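Local coordinates for bartonella effector protein (Bep) substrate of VirB T4SS (Bartonella sp. AR 15-3, PDB 4M16) that may transfer AMP from ATP to tyrosine or threonine side chains of target proteins, although the Fic motif of the N-terminal domain described here is degenerate, at residues 11-16 against 85-90; 57-62 against 119-124; 144-149 against 161-166. All coordinates share one frame; numbering follows the deposited sequence.

Contact 1 (11-16 against 85-90)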
# COMPACT_ATOMS: atom_id res chain seq x y z
N LEU A 11 -20.18 8.26 -0.06
CA LEU A 11 -20.72 7.99 -1.39
C LEU A 11 -20.22 9.00 -2.47
O LEU A 11 -20.20 8.69 -3.65
CB LEU A 11 -22.27 7.96 -1.39
CG LEU A 11 -22.94 6.85 -0.56
CD1 LEU A 11 -24.46 6.91 -0.64
CD2 LEU A 11 -22.45 5.45 -0.94
N ASN A 12 -19.78 10.18 -2.06
CA ASN A 12 -19.24 11.15 -3.02
C ASN A 12 -17.92 10.73 -3.70
O ASN A 12 -17.47 11.40 -4.64
CB ASN A 12 -19.08 12.50 -2.37
CG ASN A 12 -20.40 13.23 -2.20
OD1 ASN A 12 -21.40 12.94 -2.87
ND2 ASN A 12 -20.42 14.17 -1.29
N TYR A 13 -17.29 9.66 -3.24
CA TYR A 13 -16.21 9.04 -4.02
C TYR A 13 -16.66 8.32 -5.31
O TYR A 13 -15.83 8.07 -6.19
CB TYR A 13 -15.36 8.08 -3.17
CG TYR A 13 -14.31 8.73 -2.31
CD1 TYR A 13 -13.17 9.27 -2.89
CD2 TYR A 13 -14.45 8.82 -0.94
CE1 TYR A 13 -12.20 9.87 -2.14
CE2 TYR A 13 -13.44 9.44 -0.19
CZ TYR A 13 -12.35 9.97 -0.80
OH TYR A 13 -11.33 10.61 -0.14
N PHE A 14 -17.94 7.95 -5.41
CA PHE A 14 -18.48 7.25 -6.56
C PHE A 14 -19.36 8.14 -7.43
O PHE A 14 -19.94 9.11 -6.93
CB PHE A 14 -19.37 6.07 -6.11
CG PHE A 14 -18.69 5.11 -5.20
CD1 PHE A 14 -17.76 4.20 -5.69
CD2 PHE A 14 -18.99 5.07 -3.87
CE1 PHE A 14 -17.12 3.31 -4.87
CE2 PHE A 14 -18.37 4.17 -3.04
CZ PHE A 14 -17.44 3.29 -3.54
N TYR A 15 -19.52 7.77 -8.68
CA TYR A 15 -20.63 8.32 -9.48
C TYR A 15 -21.97 7.97 -8.84
O TYR A 15 -22.14 6.83 -8.41
CB TYR A 15 -20.64 7.79 -10.92
CG TYR A 15 -19.40 8.25 -11.68
CD1 TYR A 15 -19.16 9.60 -11.88
CD2 TYR A 15 -18.45 7.35 -12.11
CE1 TYR A 15 -18.02 10.05 -12.54
CE2 TYR A 15 -17.31 7.79 -12.75
CZ TYR A 15 -17.11 9.14 -12.98
OH TYR A 15 -15.97 9.57 -13.61
N PRO A 16 -22.92 8.93 -8.80
CA PRO A 16 -24.21 8.69 -8.13
C PRO A 16 -24.85 7.39 -8.55
O PRO A 16 -25.01 7.12 -9.76
CB PRO A 16 -25.06 9.89 -8.55
CG PRO A 16 -24.10 10.96 -8.93
CD PRO A 16 -22.76 10.33 -9.22
N PHE A 85 -11.88 15.63 0.89
CA PHE A 85 -11.40 15.84 -0.46
C PHE A 85 -12.39 16.62 -1.36
O PHE A 85 -13.52 16.18 -1.59
CB PHE A 85 -10.99 14.55 -1.15
CG PHE A 85 -10.34 14.82 -2.46
CD1 PHE A 85 -9.05 15.32 -2.49
CD2 PHE A 85 -11.05 14.75 -3.65
CE1 PHE A 85 -8.43 15.66 -3.69
CE2 PHE A 85 -10.44 15.08 -4.86
CZ PHE A 85 -9.15 15.55 -4.88
N ALA A 86 -11.94 17.76 -1.85
CA ALA A 86 -12.77 18.62 -2.70
C ALA A 86 -12.61 18.23 -4.17
O ALA A 86 -11.58 18.54 -4.79
CB ALA A 86 -12.39 20.09 -2.50
N PHE A 87 -13.60 17.56 -4.74
CA PHE A 87 -13.61 17.21 -6.17
C PHE A 87 -13.88 18.44 -7.02
O PHE A 87 -14.54 19.39 -6.59
CB PHE A 87 -14.71 16.15 -6.50
CG PHE A 87 -14.33 14.69 -6.20
CD1 PHE A 87 -13.58 13.97 -7.15
CD2 PHE A 87 -14.70 14.04 -5.02
CE1 PHE A 87 -13.22 12.65 -6.95
CE2 PHE A 87 -14.31 12.70 -4.78
CZ PHE A 87 -13.58 12.01 -5.77
N ASP A 88 -13.41 18.40 -8.25
CA ASP A 88 -13.72 19.45 -9.21
C ASP A 88 -15.22 19.59 -9.43
O ASP A 88 -15.69 20.69 -9.71
CB ASP A 88 -13.00 19.20 -10.54
CG ASP A 88 -11.50 19.49 -10.46
OD1 ASP A 88 -11.02 20.16 -9.50
OD2 ASP A 88 -10.77 19.03 -11.37
N ASP A 89 -15.99 18.51 -9.24
CA ASP A 89 -17.44 18.62 -9.39
C ASP A 89 -18.18 19.41 -8.28
O ASP A 89 -19.38 19.59 -8.36
CB ASP A 89 -18.08 17.25 -9.63
CG ASP A 89 -18.07 16.32 -8.38
OD1 ASP A 89 -17.79 16.74 -7.24
OD2 ASP A 89 -18.43 15.13 -8.60
N GLY A 90 -17.46 19.82 -7.25
CA GLY A 90 -18.01 20.59 -6.15
C GLY A 90 -18.42 19.75 -4.95
O GLY A 90 -18.83 20.32 -3.93

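Contact 2 (57-62 against 119-124)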
# COMPACT_ATOMS: atom_id res chain seq x y z
N PHE A 57 13.03 7.38 2.83
CA PHE A 57 11.80 6.68 2.73
C PHE A 57 10.87 7.19 3.87
O PHE A 57 11.13 6.97 5.07
CB PHE A 57 12.08 5.17 2.74
CG PHE A 57 12.75 4.71 1.50
CD1 PHE A 57 14.11 4.84 1.36
CD2 PHE A 57 12.02 4.21 0.42
CE1 PHE A 57 14.76 4.44 0.20
CE2 PHE A 57 12.67 3.81 -0.75
CZ PHE A 57 14.04 3.93 -0.86
N ASP A 58 9.81 7.88 3.47
CA ASP A 58 8.81 8.35 4.41
C ASP A 58 7.42 8.41 3.70
O ASP A 58 7.27 8.07 2.51
CB ASP A 58 9.23 9.74 4.99
CG ASP A 58 9.45 10.77 3.94
OD1 ASP A 58 9.15 10.50 2.74
OD2 ASP A 58 9.90 11.90 4.29
N SER A 59 6.43 8.79 4.47
CA SER A 59 5.08 9.02 3.96
C SER A 59 5.05 10.05 2.81
O SER A 59 4.18 10.01 1.94
CB SER A 59 4.14 9.42 5.15
OG SER A 59 4.59 10.60 5.81
N SER A 60 5.98 11.00 2.79
CA SER A 60 5.98 11.91 1.68
C SER A 60 6.33 11.17 0.40
O SER A 60 5.72 11.41 -0.63
CB SER A 60 6.94 13.07 1.89
OG SER A 60 6.37 13.84 2.91
N TYR A 61 7.29 10.27 0.45
CA TYR A 61 7.63 9.49 -0.72
C TYR A 61 6.46 8.55 -1.06
O TYR A 61 6.20 8.29 -2.22
CB TYR A 61 8.89 8.68 -0.46
CG TYR A 61 9.38 7.85 -1.60
CD1 TYR A 61 9.68 8.42 -2.82
CD2 TYR A 61 9.54 6.47 -1.45
CE1 TYR A 61 10.12 7.65 -3.88
CE2 TYR A 61 9.98 5.70 -2.48
CZ TYR A 61 10.28 6.29 -3.71
OH TYR A 61 10.77 5.49 -4.74
N LEU A 62 5.79 8.02 -0.03
CA LEU A 62 4.70 7.09 -0.29
C LEU A 62 3.57 7.85 -1.05
O LEU A 62 3.01 7.33 -2.03
CB LEU A 62 4.19 6.47 1.00
CG LEU A 62 3.06 5.46 0.82
CD1 LEU A 62 3.62 4.11 0.36
CD2 LEU A 62 2.33 5.26 2.13
N GLU A 119 4.38 8.10 12.96
CA GLU A 119 5.06 7.00 13.71
C GLU A 119 5.85 6.09 12.73
O GLU A 119 7.00 5.74 12.97
CB GLU A 119 4.05 6.17 14.52
CG GLU A 119 3.43 6.91 15.69
CD GLU A 119 2.21 6.24 16.31
OE1 GLU A 119 1.36 5.66 15.62
OE2 GLU A 119 2.05 6.35 17.55
N PHE A 120 5.23 5.74 11.61
CA PHE A 120 5.90 5.03 10.52
C PHE A 120 7.19 5.77 10.13
O PHE A 120 8.30 5.14 10.04
CB PHE A 120 4.91 4.86 9.36
CG PHE A 120 5.44 4.20 8.12
CD1 PHE A 120 5.41 2.80 7.95
CD2 PHE A 120 5.82 4.97 7.05
CE1 PHE A 120 5.87 2.23 6.77
CE2 PHE A 120 6.29 4.43 5.88
CZ PHE A 120 6.32 3.05 5.74
N ASP A 121 7.08 7.08 9.89
CA ASP A 121 8.21 7.87 9.46
C ASP A 121 9.32 7.81 10.51
O ASP A 121 10.49 7.71 10.18
CB ASP A 121 7.81 9.32 9.12
CG ASP A 121 6.93 9.43 7.89
OD1 ASP A 121 6.83 8.44 7.11
OD2 ASP A 121 6.32 10.51 7.70
N GLU A 122 8.94 7.93 11.77
CA GLU A 122 9.93 7.97 12.83
C GLU A 122 10.65 6.63 13.01
O GLU A 122 11.84 6.63 13.30
CB GLU A 122 9.29 8.42 14.15
CG GLU A 122 8.83 9.86 14.20
CD GLU A 122 7.90 10.15 15.39
OE1 GLU A 122 7.17 9.21 15.87
OE2 GLU A 122 7.86 11.32 15.80
N ILE A 123 9.98 5.50 12.77
CA ILE A 123 10.63 4.19 12.88
C ILE A 123 11.71 4.08 11.77
O ILE A 123 12.87 3.81 12.04
CB ILE A 123 9.67 2.98 12.77
CG1 ILE A 123 8.65 2.95 13.91
CG2 ILE A 123 10.46 1.68 12.79
CD1 ILE A 123 7.41 2.15 13.58
N LEU A 124 11.34 4.40 10.54
CA LEU A 124 12.31 4.44 9.46
C LEU A 124 13.47 5.40 9.72
O LEU A 124 14.61 5.04 9.44
CB LEU A 124 11.61 4.74 8.10
CG LEU A 124 10.88 3.55 7.53
CD1 LEU A 124 9.87 4.02 6.50
CD2 LEU A 124 11.82 2.53 6.90
O HOH W 1 11.34 8.28 7.50
O HOH W 2 6.84 12.35 5.25

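Contact 3 (144-149 against 161-166)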
# COMPACT_ATOMS: atom_id res chain seq x y z
N LYS A 144 7.44 -6.04 10.27
CA LYS A 144 6.72 -5.16 11.21
C LYS A 144 6.22 -3.84 10.56
O LYS A 144 5.04 -3.44 10.73
CB LYS A 144 7.58 -4.86 12.45
CG LYS A 144 7.76 -6.08 13.33
CD LYS A 144 8.60 -5.84 14.59
CE LYS A 144 10.03 -5.58 14.23
NZ LYS A 144 10.99 -6.02 15.30
N LEU A 145 7.12 -3.17 9.84
CA LEU A 145 6.80 -1.94 9.15
C LEU A 145 5.76 -2.10 8.05
O LEU A 145 4.84 -1.27 7.91
CB LEU A 145 8.09 -1.28 8.61
CG LEU A 145 8.84 -0.37 9.57
CD1 LEU A 145 10.19 -0.07 8.93
CD2 LEU A 145 8.09 0.94 9.89
N PHE A 146 5.91 -3.17 7.27
CA PHE A 146 4.90 -3.51 6.26
C PHE A 146 3.49 -3.85 6.81
O PHE A 146 2.50 -3.25 6.34
CB PHE A 146 5.42 -4.61 5.32
CG PHE A 146 4.50 -4.86 4.15
CD1 PHE A 146 3.43 -5.72 4.28
CD2 PHE A 146 4.72 -4.26 2.94
CE1 PHE A 146 2.57 -5.92 3.24
CE2 PHE A 146 3.85 -4.46 1.87
CZ PHE A 146 2.80 -5.32 2.01
N SER A 147 3.43 -4.63 7.88
CA SER A 147 2.15 -4.86 8.56
C SER A 147 1.55 -3.55 9.08
O SER A 147 0.34 -3.34 9.03
CB SER A 147 2.28 -5.80 9.74
OG SER A 147 2.74 -7.06 9.31
N PHE A 148 2.40 -2.67 9.59
CA PHE A 148 1.92 -1.43 10.16
C PHE A 148 1.32 -0.57 9.03
O PHE A 148 0.19 -0.12 9.12
CB PHE A 148 3.05 -0.70 10.93
CG PHE A 148 2.64 0.63 11.56
CD1 PHE A 148 1.35 0.86 12.06
CD2 PHE A 148 3.60 1.65 11.74
CE1 PHE A 148 1.02 2.07 12.68
CE2 PHE A 148 3.26 2.86 12.34
CZ PHE A 148 1.96 3.06 12.82
N LEU A 149 2.06 -0.38 7.93
CA LEU A 149 1.55 0.41 6.85
C LEU A 149 0.29 -0.21 6.23
O LEU A 149 -0.64 0.52 5.92
CB LEU A 149 2.64 0.69 5.79
CG LEU A 149 2.15 1.55 4.60
CD1 LEU A 149 1.74 2.91 5.09
CD2 LEU A 149 3.20 1.63 3.50
N ALA A 161 -0.89 -1.55 -4.01
CA ALA A 161 0.01 -1.36 -5.13
C ALA A 161 1.13 -0.41 -4.74
O ALA A 161 2.30 -0.64 -5.03
CB ALA A 161 -0.76 -0.79 -6.34
N VAL A 162 0.79 0.68 -4.07
CA VAL A 162 1.82 1.62 -3.64
C VAL A 162 2.79 1.08 -2.54
O VAL A 162 4.00 1.22 -2.66
CB VAL A 162 1.20 2.98 -3.30
CG1 VAL A 162 0.55 2.96 -1.97
CG2 VAL A 162 2.27 4.08 -3.45
N GLN A 163 2.27 0.39 -1.56
CA GLN A 163 3.10 -0.20 -0.53
C GLN A 163 4.05 -1.24 -1.07
O GLN A 163 5.19 -1.27 -0.62
CB GLN A 163 2.30 -0.68 0.66
CG GLN A 163 1.47 -1.97 0.52
CD GLN A 163 0.50 -2.21 1.71
OE1 GLN A 163 0.46 -1.41 2.66
NE2 GLN A 163 -0.28 -3.32 1.66
N HIS A 164 3.66 -2.02 -2.09
CA HIS A 164 4.56 -2.94 -2.74
C HIS A 164 5.77 -2.23 -3.35
O HIS A 164 6.90 -2.64 -3.11
CB HIS A 164 3.88 -3.82 -3.79
CG HIS A 164 2.82 -4.68 -3.22
ND1 HIS A 164 1.79 -5.19 -3.98
CD2 HIS A 164 2.57 -5.04 -1.94
CE1 HIS A 164 0.98 -5.87 -3.20
NE2 HIS A 164 1.42 -5.79 -1.96
N ILE A 165 5.55 -1.23 -4.19
CA ILE A 165 6.68 -0.56 -4.85
C ILE A 165 7.54 0.18 -3.81
O ILE A 165 8.75 0.22 -3.91
CB ILE A 165 6.24 0.35 -6.04
CG1 ILE A 165 7.43 0.97 -6.74
CG2 ILE A 165 5.25 1.42 -5.62
CD1 ILE A 165 8.29 -0.07 -7.43
N PHE A 166 6.90 0.78 -2.82
CA PHE A 166 7.62 1.48 -1.74
C PHE A 166 8.60 0.52 -1.09
O PHE A 166 9.78 0.87 -0.92
CB PHE A 166 6.66 2.05 -0.70
CG PHE A 166 7.32 2.79 0.44
CD1 PHE A 166 7.83 2.10 1.52
CD2 PHE A 166 7.35 4.18 0.47
CE1 PHE A 166 8.39 2.77 2.59
CE2 PHE A 166 7.89 4.87 1.56
CZ PHE A 166 8.43 4.15 2.61
O HOH W 3 -1.27 0.69 3.08

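Contact 1 (11-16 against 85-90)
Asn-12 and Tyr-13, in the loop that follows helix 8-11, pack against Phe-85 and Phe-87 of the antiparallel hairpin formed by strands 85-86 and 92-93. By its place in the chain between the helical parts of the domain, this hairpin is consistent with the flap of Fic proteins, the hairpin that lies beside the active site in relatives. Type I turns run through both sides of the contact, one from Leu-11 to Phe-14 and one from Phe-87 to Gly-90, each closed by a backbone hydrogen bond of its own.

The junction is small, burying 159 Å² in all, and is carried by the Phe-87 ring, met by the Tyr-13 ring and by the carbonyl of Asn-12. Phe-87 reaches out of the hairpin with its CB already directed at the loop, and the far rim of its ring does the touching. Tyr-13 CD1 lies at that rim, close to the ring plane, 4.0 Å from Phe-87 CZ, and the two side chains cross at about a right angle. Behind this pair the edge of the Phe-85 ring is turned onto one face of Phe-87, with Phe-85 CD2 3.9 Å above the plane and over the ring centre. Phe-85 can do this because its CG is anti to the backbone N (chi1 -173°), which swings the ring away from the loop and leaves CB to meet Tyr-13 OH.

Lys-22 makes a cation-pi contact with Phe-87 and a salt bridge with Asp-89, while the Tyr-13 ring also meets Trp-76 edge-to-face. Asn-12 joins the hairpin through its polar end as well, ND2 being hydrogen-bonded to Ile-92 O. Its backbone carbonyl approaches the same phenyl rim obliquely, placing Asn-12 O 3.4 Å from Phe-87 CE2.

Contact 2 (57-62 against 119-124)
The carboxylate of Asp-121 faces Ser-59 and takes hold of it with both oxygens. OD1 receives the backbone N-H of Ser-59, with Ser-59 N and Asp-121 OD1 2.7 Å apart and an angle of 155° at the hydrogen; the donor approaches on the syn side but 27° out of the carboxylate plane. OD2 uses its syn lone pair for the hydroxyl, Ser-59 OG standing 2.6 Å from Asp-121 OD2. The Ser-59 hydroxyl sits between its own N and carbonyl carbon (chi1 59°), which brings both donors to the same side of the residue, and the two bonds together fix the rotation of the carboxylate.

Asp-58 turns the other way. Its OD1 accepts from Tyr-61 N at 3.0 Å, a bond met nearly along the C-O axis, while its CB rests against Asp-121 OD1. The two carboxylates do not touch; the N-terminal end of helix 59-70, with N-H groups directed at both, would probably offset part of their like charge.

Beyond the polar clasp, Leu-124 lays CD1 against the carbonyl of Phe-57. Water 1 donates to both Phe-57 O and Asp-121 O, and water 2 links Ser-60 OG to Asp-121 OD2. Helix 110-126 is thereby tied to the first turn of helix 59-70, an N-terminus capped by Asp-58 in the classic N-cap manner, within the helical bundle of the Fic fold.

Contact 3 (144-149 against 161-166)
Gln-163 is the first residue of 161-166 to meet helix 144-149, and it buries the largest area of any residue in this contact, between two nearly antiparallel segments whose axes lie 11.1 Å apart at 159°. The two helices flank the HPFRAGN segment, a degenerate form of the Fic signature that keeps HPF and GN but has alanine at the usual acidic position. Gln-163 CB packs on Leu-149 CD2 at 3.8 Å, the two side chains sliding past each other in opposite directions. Further along the same side chain, Gln-163 CG rests 3.7 Å from Phe-146 CE2. With CG between the backbone N and the carbonyl carbon (chi1 74°), the extended chain carries OE1 toward the backbone of Leu-149 and NE2 toward Phe-146, meeting its ring obliquely with the planes 48° apart.

His-164 starts off away from the partner helix, yet its ring returns to meet Phe-146 edge to edge, with His-164 CD2 4.0 Å from Phe-146 CZ. It is also stacked on Phe-180.

The buried amide is satisfied at both ends: NE2 donates to Asn-150 OD1, and water 3 bridges Gln-163 OE1, at 2.8 Å, to Leu-149 O. A polar group can therefore sit among phenylalanine and leucine side chains, its flip probably fixed by these two partners.

Overall arrangement
Contacts 2 and 3 are neighbouring parts of one helical core, their centres about 11 Å apart. They touch directly: Leu-62 O lies 3.6 Å from Val-162 CG2, and Leu-124 CD2 meets Leu-145 CD1 at 3.7 Å, so helix 59-70 leans on helix 159-174 and helix 110-126 on helix 135-152. Contact 1 stands apart, its centre about 29 Å from that of contact 2 and 27 Å from that of contact 3, with no atoms touching. The HPFRAGN part of the degenerate Fic motif lies between segments 144-149 and 161-166 in the chain; Arg-156 from it touches Tyr-13 and Phe-14, connecting contact 1 to the region that corresponds to the active site of relatives.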